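Local coordinates for protein glutathione S-transferase (Bombyx mori, PDB 4E8E) that probably conjugates glutathione to electrophilic compounds as a homodimeric glutathione transferase with a thioredoxin-like N-terminal domain, at residues A[6-11]-A[31-36]; A[19-24]-A[73-78]. All blocks are in the same frame, centred on the assembly; numbering follows the deposited sequence.

Contact 1 (A[6-11]-A[31-36]); sequences PIKLYY and DLHLIT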
ATOM      1  N   PRO A   6      -0.794 -15.886 -22.492  1.00 31.28           N
ATOM      2  CA  PRO A   6      -1.733 -15.592 -21.409  1.00 29.68           C
ATOM      3  C   PRO A   6      -1.010 -15.457 -20.072  1.00 28.52           C
ATOM      4  O   PRO A   6      -0.234 -16.338 -19.695  1.00 29.03           O
ATOM      5  CB  PRO A   6      -2.667 -16.814 -21.398  1.00 30.33           C
ATOM      6  CG  PRO A   6      -2.040 -17.820 -22.310  1.00 31.94           C
ATOM      7  CD  PRO A   6      -1.237 -17.041 -23.290  1.00 32.57           C
ATOM      8  N   ILE A   7      -1.257 -14.345 -19.385  1.00 26.98           N
ATOM      9  CA  ILE A   7      -0.606 -14.050 -18.110  1.00 25.85           C
ATOM     10  C   ILE A   7      -1.061 -15.029 -17.029  1.00 25.54           C
ATOM     11  O   ILE A   7      -2.240 -15.077 -16.668  1.00 25.03           O
ATOM     12  CB  ILE A   7      -0.859 -12.587 -17.661  1.00 24.75           C
ATOM     13  CG1 ILE A   7      -0.328 -11.604 -18.712  1.00 24.95           C
ATOM     14  CG2 ILE A   7      -0.219 -12.323 -16.300  1.00 23.97           C
ATOM     15  CD1 ILE A   7      -0.860 -10.188 -18.574  1.00 23.83           C
ATOM     16  N   LYS A   8      -0.114 -15.813 -16.525  1.00 25.86           N
ATOM     17  CA  LYS A   8      -0.403 -16.818 -15.510  1.00 25.86           C
ATOM     18  C   LYS A   8      -0.593 -16.177 -14.137  1.00 24.56           C
ATOM     19  O   LYS A   8       0.146 -15.267 -13.754  1.00 24.01           O
ATOM     20  CB  LYS A   8       0.694 -17.888 -15.474  1.00 27.14           C
ATOM     21  CG  LYS A   8       0.719 -18.781 -16.710  1.00 28.78           C
ATOM     22  CD  LYS A   8       1.767 -19.877 -16.609  1.00 30.90           C
ATOM     23  CE  LYS A   8       1.708 -20.803 -17.819  1.00 32.77           C
ATOM     24  NZ  LYS A   8       2.555 -22.021 -17.650  1.00 34.37           N
ATOM     25  N   LEU A   9      -1.606 -16.646 -13.414  1.00 24.05           N
ATOM     26  CA  LEU A   9      -1.896 -16.149 -12.076  1.00 22.84           C
ATOM     27  C   LEU A   9      -2.095 -17.310 -11.112  1.00 23.34           C
ATOM     28  O   LEU A   9      -3.110 -18.013 -11.169  1.00 23.66           O
ATOM     29  CB  LEU A   9      -3.127 -15.236 -12.089  1.00 21.84           C
ATOM     30  CG  LEU A   9      -3.431 -14.422 -10.825  1.00 20.76           C
ATOM     31  CD1 LEU A   9      -2.495 -13.224 -10.694  1.00 19.71           C
ATOM     32  CD2 LEU A   9      -4.881 -13.969 -10.821  1.00 19.94           C
ATOM     33  N   TYR A  10      -1.109 -17.508 -10.240  1.00 23.38           N
ATOM     34  CA  TYR A  10      -1.176 -18.526  -9.199  1.00 23.94           C
ATOM     35  C   TYR A  10      -2.150 -18.041  -8.139  1.00 23.02           C
ATOM     36  O   TYR A  10      -1.830 -17.166  -7.335  1.00 22.50           O
ATOM     37  CB  TYR A  10       0.214 -18.791  -8.612  1.00 24.68           C
ATOM     38  CG  TYR A  10       1.184 -19.384  -9.611  1.00 25.66           C
ATOM     39  CD1 TYR A  10       1.360 -20.764  -9.706  1.00 27.16           C
ATOM     40  CD2 TYR A  10       1.920 -18.565 -10.470  1.00 25.31           C
ATOM     41  CE1 TYR A  10       2.248 -21.315 -10.626  1.00 28.22           C
ATOM     42  CE2 TYR A  10       2.807 -19.106 -11.396  1.00 26.46           C
ATOM     43  CZ  TYR A  10       2.967 -20.480 -11.467  1.00 27.89           C
ATOM     44  OH  TYR A  10       3.846 -21.015 -12.380  1.00 28.93           O
ATOM     45  N   TYR A  11      -3.351 -18.611  -8.157  1.00 22.97           N
ATOM     46  CA  TYR A  11      -4.475 -18.039  -7.434  1.00 21.93           C
ATOM     47  C   TYR A  11      -5.280 -19.076  -6.657  1.00 22.63           C
ATOM     48  O   TYR A  11      -5.016 -20.278  -6.729  1.00 23.79           O
ATOM     49  CB  TYR A  11      -5.394 -17.306  -8.425  1.00 21.14           C
ATOM     50  CG  TYR A  11      -6.502 -18.164  -9.013  1.00 21.88           C
ATOM     51  CD1 TYR A  11      -7.842 -17.837  -8.804  1.00 21.63           C
ATOM     52  CD2 TYR A  11      -6.213 -19.306  -9.763  1.00 23.10           C
ATOM     53  CE1 TYR A  11      -8.866 -18.618  -9.332  1.00 22.17           C
ATOM     54  CE2 TYR A  11      -7.229 -20.097 -10.289  1.00 23.92           C
ATOM     55  CZ  TYR A  11      -8.552 -19.743 -10.073  1.00 23.44           C
ATOM     56  OH  TYR A  11      -9.561 -20.520 -10.597  1.00 24.39           O
ATOM     57  N   ASP A  31      -7.056 -12.235 -20.946  1.00 29.06           N
ATOM     58  CA  ASP A  31      -7.281 -13.594 -20.474  1.00 29.74           C
ATOM     59  C   ASP A  31      -6.125 -14.034 -19.586  1.00 29.34           C
ATOM     60  O   ASP A  31      -4.960 -13.768 -19.888  1.00 29.48           O
ATOM     61  CB  ASP A  31      -7.464 -14.566 -21.646  1.00 31.40           C
ATOM     62  CG  ASP A  31      -8.107 -15.885 -21.224  1.00 32.60           C
ATOM     63  OD1 ASP A  31      -7.730 -16.938 -21.785  1.00 34.42           O
ATOM     64  OD2 ASP A  31      -8.988 -15.873 -20.333  1.00 32.35           O
ATOM     65  N   LEU A  32      -6.462 -14.693 -18.482  1.00 29.15           N
ATOM     66  CA  LEU A  32      -5.467 -15.186 -17.540  1.00 28.98           C
ATOM     67  C   LEU A  32      -5.453 -16.708 -17.515  1.00 30.20           C
ATOM     68  O   LEU A  32      -6.510 -17.343 -17.456  1.00 30.61           O
ATOM     69  CB  LEU A  32      -5.746 -14.653 -16.130  1.00 27.78           C
ATOM     70  CG  LEU A  32      -5.776 -13.144 -15.865  1.00 26.71           C
ATOM     71  CD1 LEU A  32      -6.286 -12.875 -14.454  1.00 25.48           C
ATOM     72  CD2 LEU A  32      -4.407 -12.492 -16.081  1.00 26.27           C
ATOM     73  N   HIS A  33      -4.257 -17.289 -17.571  1.00 30.99           N
ATOM     74  CA  HIS A  33      -4.102 -18.723 -17.359  1.00 32.32           C
ATOM     75  C   HIS A  33      -4.127 -18.977 -15.856  1.00 31.91           C
ATOM     76  O   HIS A  33      -3.116 -18.825 -15.169  1.00 31.60           O
ATOM     77  CB  HIS A  33      -2.811 -19.251 -17.989  1.00 33.35           C
ATOM     78  CG  HIS A  33      -2.697 -20.743 -17.968  1.00 35.05           C
ATOM     79  ND1 HIS A  33      -2.240 -21.441 -16.870  1.00 35.47           N
ATOM     80  CD2 HIS A  33      -2.991 -21.673 -18.907  1.00 36.82           C
ATOM     81  CE1 HIS A  33      -2.253 -22.735 -17.136  1.00 37.20           C
ATOM     82  NE2 HIS A  33      -2.704 -22.903 -18.365  1.00 38.05           N
ATOM     83  N   LEU A  34      -5.301 -19.347 -15.357  1.00 32.15           N
ATOM     84  CA  LEU A  34      -5.515 -19.531 -13.926  1.00 31.99           C
ATOM     85  C   LEU A  34      -4.938 -20.852 -13.423  1.00 33.41           C
ATOM     86  O   LEU A  34      -5.340 -21.930 -13.868  1.00 34.74           O
ATOM     87  CB  LEU A  34      -7.007 -19.428 -13.593  1.00 31.70           C
ATOM     88  CG  LEU A  34      -7.721 -18.095 -13.848  1.00 30.58           C
ATOM     89  CD1 LEU A  34      -9.219 -18.239 -13.606  1.00 30.53           C
ATOM     90  CD2 LEU A  34      -7.143 -16.963 -12.999  1.00 29.21           C
ATOM     91  N   ILE A  35      -3.984 -20.754 -12.501  1.00 33.46           N
ATOM     92  CA  ILE A  35      -3.374 -21.924 -11.873  1.00 34.97           C
ATOM     93  C   ILE A  35      -3.766 -21.983 -10.400  1.00 35.05           C
ATOM     94  O   ILE A  35      -3.430 -21.084  -9.624  1.00 34.10           O
ATOM     95  CB  ILE A  35      -1.829 -21.917 -12.009  1.00 35.30           C
ATOM     96  CG1 ILE A  35      -1.416 -21.794 -13.481  1.00 35.52           C
ATOM     97  CG2 ILE A  35      -1.225 -23.173 -11.372  1.00 36.61           C
ATOM     98  CD1 ILE A  35       0.034 -21.404 -13.693  1.00 35.49           C
ATOM     99  N   THR A  36      -4.478 -23.042 -10.023  1.00 36.53           N
ATOM    100  CA  THR A  36      -4.925 -23.223  -8.643  1.00 37.12           C
ATOM    101  C   THR A  36      -3.757 -23.601  -7.733  1.00 38.11           C
ATOM    102  O   THR A  36      -3.103 -24.628  -7.934  1.00 39.58           O
ATOM    103  CB  THR A  36      -6.051 -24.280  -8.525  1.00 38.33           C
ATOM    104  OG1 THR A  36      -5.632 -25.504  -9.139  1.00 40.22           O
ATOM    105  CG2 THR A  36      -7.330 -23.790  -9.196  1.00 37.67           C
TER

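Contact 2 (A[19-24]-A[73-78]); sequences RAVMMT and AIQTYL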
ATOM      1  N   ARG A  19      -9.181 -12.070  -6.574  1.00 14.41           N
ATOM      2  CA  ARG A  19     -10.419 -11.608  -7.210  1.00 14.42           C
ATOM      3  C   ARG A  19     -10.306 -10.195  -7.781  1.00 13.82           C
ATOM      4  O   ARG A  19     -10.894  -9.891  -8.823  1.00 13.89           O
ATOM      5  CB  ARG A  19     -11.585 -11.684  -6.219  1.00 14.64           C
ATOM      6  CG  ARG A  19     -12.136 -13.089  -6.016  1.00 15.74           C
ATOM      7  CD  ARG A  19     -12.586 -13.323  -4.581  1.00 16.88           C
ATOM      8  NE  ARG A  19     -13.632 -12.396  -4.151  1.00 17.01           N
ATOM      9  CZ  ARG A  19     -14.174 -12.382  -2.936  1.00 17.36           C
ATOM     10  NH1 ARG A  19     -13.776 -13.247  -2.010  1.00 17.72           N
ATOM     11  NH2 ARG A  19     -15.121 -11.498  -2.647  1.00 17.14           N
ATOM     12  N   ALA A  20      -9.551  -9.338  -7.095  1.00 13.51           N
ATOM     13  CA  ALA A  20      -9.312  -7.965  -7.548  1.00 13.17           C
ATOM     14  C   ALA A  20      -8.517  -7.937  -8.852  1.00 13.37           C
ATOM     15  O   ALA A  20      -8.801  -7.133  -9.740  1.00 13.36           O
ATOM     16  CB  ALA A  20      -8.597  -7.166  -6.471  1.00 12.86           C
ATOM     17  N   VAL A  21      -7.527  -8.821  -8.952  1.00 13.80           N
ATOM     18  CA  VAL A  21      -6.688  -8.944 -10.142  1.00 14.17           C
ATOM     19  C   VAL A  21      -7.495  -9.504 -11.315  1.00 14.78           C
ATOM     20  O   VAL A  21      -7.415  -8.992 -12.436  1.00 14.94           O
ATOM     21  CB  VAL A  21      -5.440  -9.830  -9.860  1.00 14.55           C
ATOM     22  CG1 VAL A  21      -4.690 -10.161 -11.147  1.00 14.81           C
ATOM     23  CG2 VAL A  21      -4.510  -9.143  -8.862  1.00 14.25           C
ATOM     24  N   MET A  22      -8.281 -10.543 -11.040  1.00 15.34           N
ATOM     25  CA  MET A  22      -9.081 -11.223 -12.059  1.00 16.30           C
ATOM     26  C   MET A  22     -10.093 -10.294 -12.732  1.00 16.38           C
ATOM     27  O   MET A  22     -10.236 -10.311 -13.957  1.00 16.90           O
ATOM     28  CB  MET A  22      -9.781 -12.450 -11.460  1.00 16.92           C
ATOM     29  CG  MET A  22      -8.832 -13.601 -11.117  1.00 17.65           C
ATOM     30  SD  MET A  22      -9.508 -14.786  -9.933  1.00 19.32           S
ATOM     31  CE  MET A  22     -10.621 -15.730 -10.975  1.00 19.97           C
ATOM     32  N   MET A  23     -10.777  -9.483 -11.927  1.00 16.11           N
ATOM     33  CA  MET A  23     -11.761  -8.527 -12.434  1.00 16.28           C
ATOM     34  C   MET A  23     -11.114  -7.378 -13.205  1.00 16.33           C
ATOM     35  O   MET A  23     -11.690  -6.878 -14.172  1.00 16.78           O
ATOM     36  CB  MET A  23     -12.629  -7.978 -11.296  1.00 15.92           C
ATOM     37  CG  MET A  23     -13.703  -8.941 -10.800  1.00 16.24           C
ATOM     38  SD  MET A  23     -14.973  -8.143  -9.787  1.00 16.01           S
ATOM     39  CE  MET A  23     -14.040  -7.687  -8.326  1.00 15.02           C
ATOM     40  N   THR A  24      -9.921  -6.969 -12.774  1.00 16.06           N
ATOM     41  CA  THR A  24      -9.153  -5.930 -13.464  1.00 16.24           C
ATOM     42  C   THR A  24      -8.739  -6.406 -14.858  1.00 17.07           C
ATOM     43  O   THR A  24      -8.820  -5.653 -15.830  1.00 17.51           O
ATOM     44  CB  THR A  24      -7.906  -5.506 -12.652  1.00 15.75           C
ATOM     45  OG1 THR A  24      -8.297  -5.150 -11.321  1.00 15.29           O
ATOM     46  CG2 THR A  24      -7.209  -4.312 -13.299  1.00 15.95           C
ATOM     47  N   ALA A  73      -0.180  -3.824  -7.030  1.00 14.81           N
ATOM     48  CA  ALA A  73       0.933  -3.599  -7.950  1.00 15.23           C
ATOM     49  C   ALA A  73       0.699  -4.332  -9.273  1.00 15.19           C
ATOM     50  O   ALA A  73       1.094  -3.847 -10.335  1.00 15.56           O
ATOM     51  CB  ALA A  73       2.250  -4.032  -7.320  1.00 15.96           C
ATOM     52  N   ILE A  74       0.055  -5.498  -9.196  1.00 14.79           N
ATOM     53  CA  ILE A  74      -0.338  -6.259 -10.382  1.00 14.77           C
ATOM     54  C   ILE A  74      -1.405  -5.502 -11.181  1.00 14.40           C
ATOM     55  O   ILE A  74      -1.261  -5.319 -12.395  1.00 14.85           O
ATOM     56  CB  ILE A  74      -0.835  -7.686 -10.018  1.00 14.78           C
ATOM     57  CG1 ILE A  74       0.290  -8.490  -9.355  1.00 15.44           C
ATOM     58  CG2 ILE A  74      -1.354  -8.417 -11.262  1.00 15.01           C
ATOM     59  CD1 ILE A  74      -0.175  -9.721  -8.588  1.00 15.66           C
ATOM     60  N   GLN A  75      -2.457  -5.059 -10.494  1.00 13.71           N
ATOM     61  CA  GLN A  75      -3.543  -4.298 -11.117  1.00 13.41           C
ATOM     62  C   GLN A  75      -3.005  -3.131 -11.936  1.00 13.69           C
ATOM     63  O   GLN A  75      -3.369  -2.962 -13.101  1.00 14.09           O
ATOM     64  CB  GLN A  75      -4.512  -3.760 -10.061  1.00 12.98           C
ATOM     65  CG  GLN A  75      -5.382  -4.799  -9.384  1.00 12.83           C
ATOM     66  CD  GLN A  75      -6.312  -4.179  -8.353  1.00 13.07           C
ATOM     67  OE1 GLN A  75      -6.033  -4.210  -7.154  1.00 13.42           O
ATOM     68  NE2 GLN A  75      -7.416  -3.595  -8.819  1.00 12.37           N
ATOM     69  N   THR A  76      -2.130  -2.342 -11.315  1.00 13.68           N
ATOM     70  CA  THR A  76      -1.576  -1.135 -11.926  1.00 14.14           C
ATOM     71  C   THR A  76      -0.654  -1.445 -13.097  1.00 14.76           C
ATOM     72  O   THR A  76      -0.619  -0.701 -14.077  1.00 15.33           O
ATOM     73  CB  THR A  76      -0.830  -0.266 -10.890  1.00 14.30           C
ATOM     74  OG1 THR A  76       0.097  -1.077 -10.156  1.00 14.33           O
ATOM     75  CG2 THR A  76      -1.817   0.369  -9.919  1.00 13.98           C
ATOM     76  N   TYR A  77       0.086  -2.548 -12.994  1.00 14.83           N
ATOM     77  CA  TYR A  77       0.962  -2.993 -14.073  1.00 15.63           C
ATOM     78  C   TYR A  77       0.169  -3.385 -15.321  1.00 15.92           C
ATOM     79  O   TYR A  77       0.535  -3.004 -16.436  1.00 16.77           O
ATOM     80  CB  TYR A  77       1.854  -4.152 -13.609  1.00 15.75           C
ATOM     81  CG  TYR A  77       2.577  -4.860 -14.736  1.00 16.32           C
ATOM     82  CD1 TYR A  77       3.646  -4.253 -15.398  1.00 16.98           C
ATOM     83  CD2 TYR A  77       2.189  -6.137 -15.142  1.00 16.09           C
ATOM     84  CE1 TYR A  77       4.310  -4.902 -16.437  1.00 17.57           C
ATOM     85  CE2 TYR A  77       2.844  -6.792 -16.181  1.00 16.82           C
ATOM     86  CZ  TYR A  77       3.903  -6.170 -16.821  1.00 17.43           C
ATOM     87  OH  TYR A  77       4.553  -6.817 -17.846  1.00 18.20           O
ATOM     88  N   LEU A  78      -0.916  -4.133 -15.124  1.00 15.49           N
ATOM     89  CA  LEU A  78      -1.764  -4.594 -16.226  1.00 15.96           C
ATOM     90  C   LEU A  78      -2.317  -3.444 -17.070  1.00 16.52           C
ATOM     91  O   LEU A  78      -2.389  -3.550 -18.297  1.00 17.36           O
ATOM     92  CB  LEU A  78      -2.913  -5.470 -15.702  1.00 15.35           C
ATOM     93  CG  LEU A  78      -2.601  -6.777 -14.959  1.00 15.02           C
ATOM     94  CD1 LEU A  78      -3.889  -7.433 -14.479  1.00 14.44           C
ATOM     95  CD2 LEU A  78      -1.786  -7.749 -15.807  1.00 15.50           C
TER

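Contact 1 (A[6-11]-A[31-36])
Strands 7-11 and 32-36 run side by side in the same direction, at 26° to each other, with Leu9 opposite Leu34 and Tyr10 opposite Ile35. As expected of a parallel pair, alternate residues of each strand bond to two residues of its partner: Leu9 N donates to His33 O and Leu9 O accepts from Ile35 N, each at 3.2 Å. Tyr11 N continues the ladder to Ile35 O at 2.9 Å. These three bonds are nearly straight, whereas the one from His33 N to Ile7 O is clearly bent.

Side chains alternate between the two faces of the sheet. On the face of Lys8, Tyr10, His33 and Ile35, Ile35 fills the angle between Lys8 and Tyr10: its CD1 lies over one face of the Tyr10 ring, 4.0 Å from the centroid, and also touches Lys8 CD. CG1 of Ile35, turned anti to its own carbonyl carbon (chi1 -55°), carries CD1 to that position. The extended aliphatic chain of Lys8 runs alongside His33, and its CE lies above the imidazole near the perimeter rather than over the middle. On the other face the Tyr11 ring crosses Leu34, whose CD2 sits above the ring centre only 6° off its normal, a well-centred CH-pi contact. Thr36 CG2 adds a looser touch at 3.9 Å from Tyr11 CE2. Farther back, Leu32 CD1 meets Leu9 CD2 at 4.0 Å.

The pair forms the two strands of a beta-alpha-beta unit whose connecting helix, 16-27, covers the face bearing Leu9, Tyr11 and Leu32, while helix 71-82 packs on Ile7. Strand 32-36 lies at one end of the four-stranded order within the chain, and strand 60-63 flanks strand 7-11 antiparallel on its other side.

Contact 2 (A[19-24]-A[73-78])
Ala20, the first residue of 19-24 to touch 73-78, brings its CB to 4.0 Å from Gln75 OE1. Val21 follows and supplies the apolar part: its CG1 comes to 3.8 Å from Ile74 CG2, the two side chains crossing at about a right angle, and it also reaches Leu78 CD1 more distantly. One turn beyond Ala20, Thr24 gives the polar link. Its OG1, anti to the carbonyl carbon (chi1 -53°), folds back to donate to Ala20 O at 2.6 Å and accepts from Gln75 NE2 at 3.1 Å. The latter bond is bent, 135° at the hydrogen, with Thr24 OG1 tilted out of the amide plane. Ala20 O also takes the helical bond from Thr24 N, and the two donors arrive from opposite faces of its carbonyl plane. A leucine in place of Gln75 would probably leave Thr24 OG1 without its amide donor in a buried interface. Gln75 NE2 also has a weak bond to Val160 O, toward the C-terminal helices. Helices 16-27 and 71-82, whose axes over these segments diverge by 11° and come within 9.4 Å, pack together on one side of the sheet, as in the thioredoxin-like domain of glutathione transferases.

How the contacts relate
Contact 1 supplies two strands of the sheet and contact 2 the two helices laid against it, with centres 12 Å apart. They share a hydrophobic layer: Leu9 CD1 packs on Val21 CG1 and Ile7 CD1 on Leu78 CD2, both at 3.8 Å, while Met22 SD approaches Tyr11 CD1 at 3.7 Å. Because helix 16-27 connects the strands of contact 1, the two contacts interlock along the chain. In this layer the side chain of Val21 is about 4 Å from that of glutathione-binding Ser71. Tyr10, on the opposite face of the sheet, comes within about 5 Å of Ile58, side chain to side chain. Glutathione-binding residues thus sit beside both contacts, at the start of helix 71-82 and just before strand 60-63.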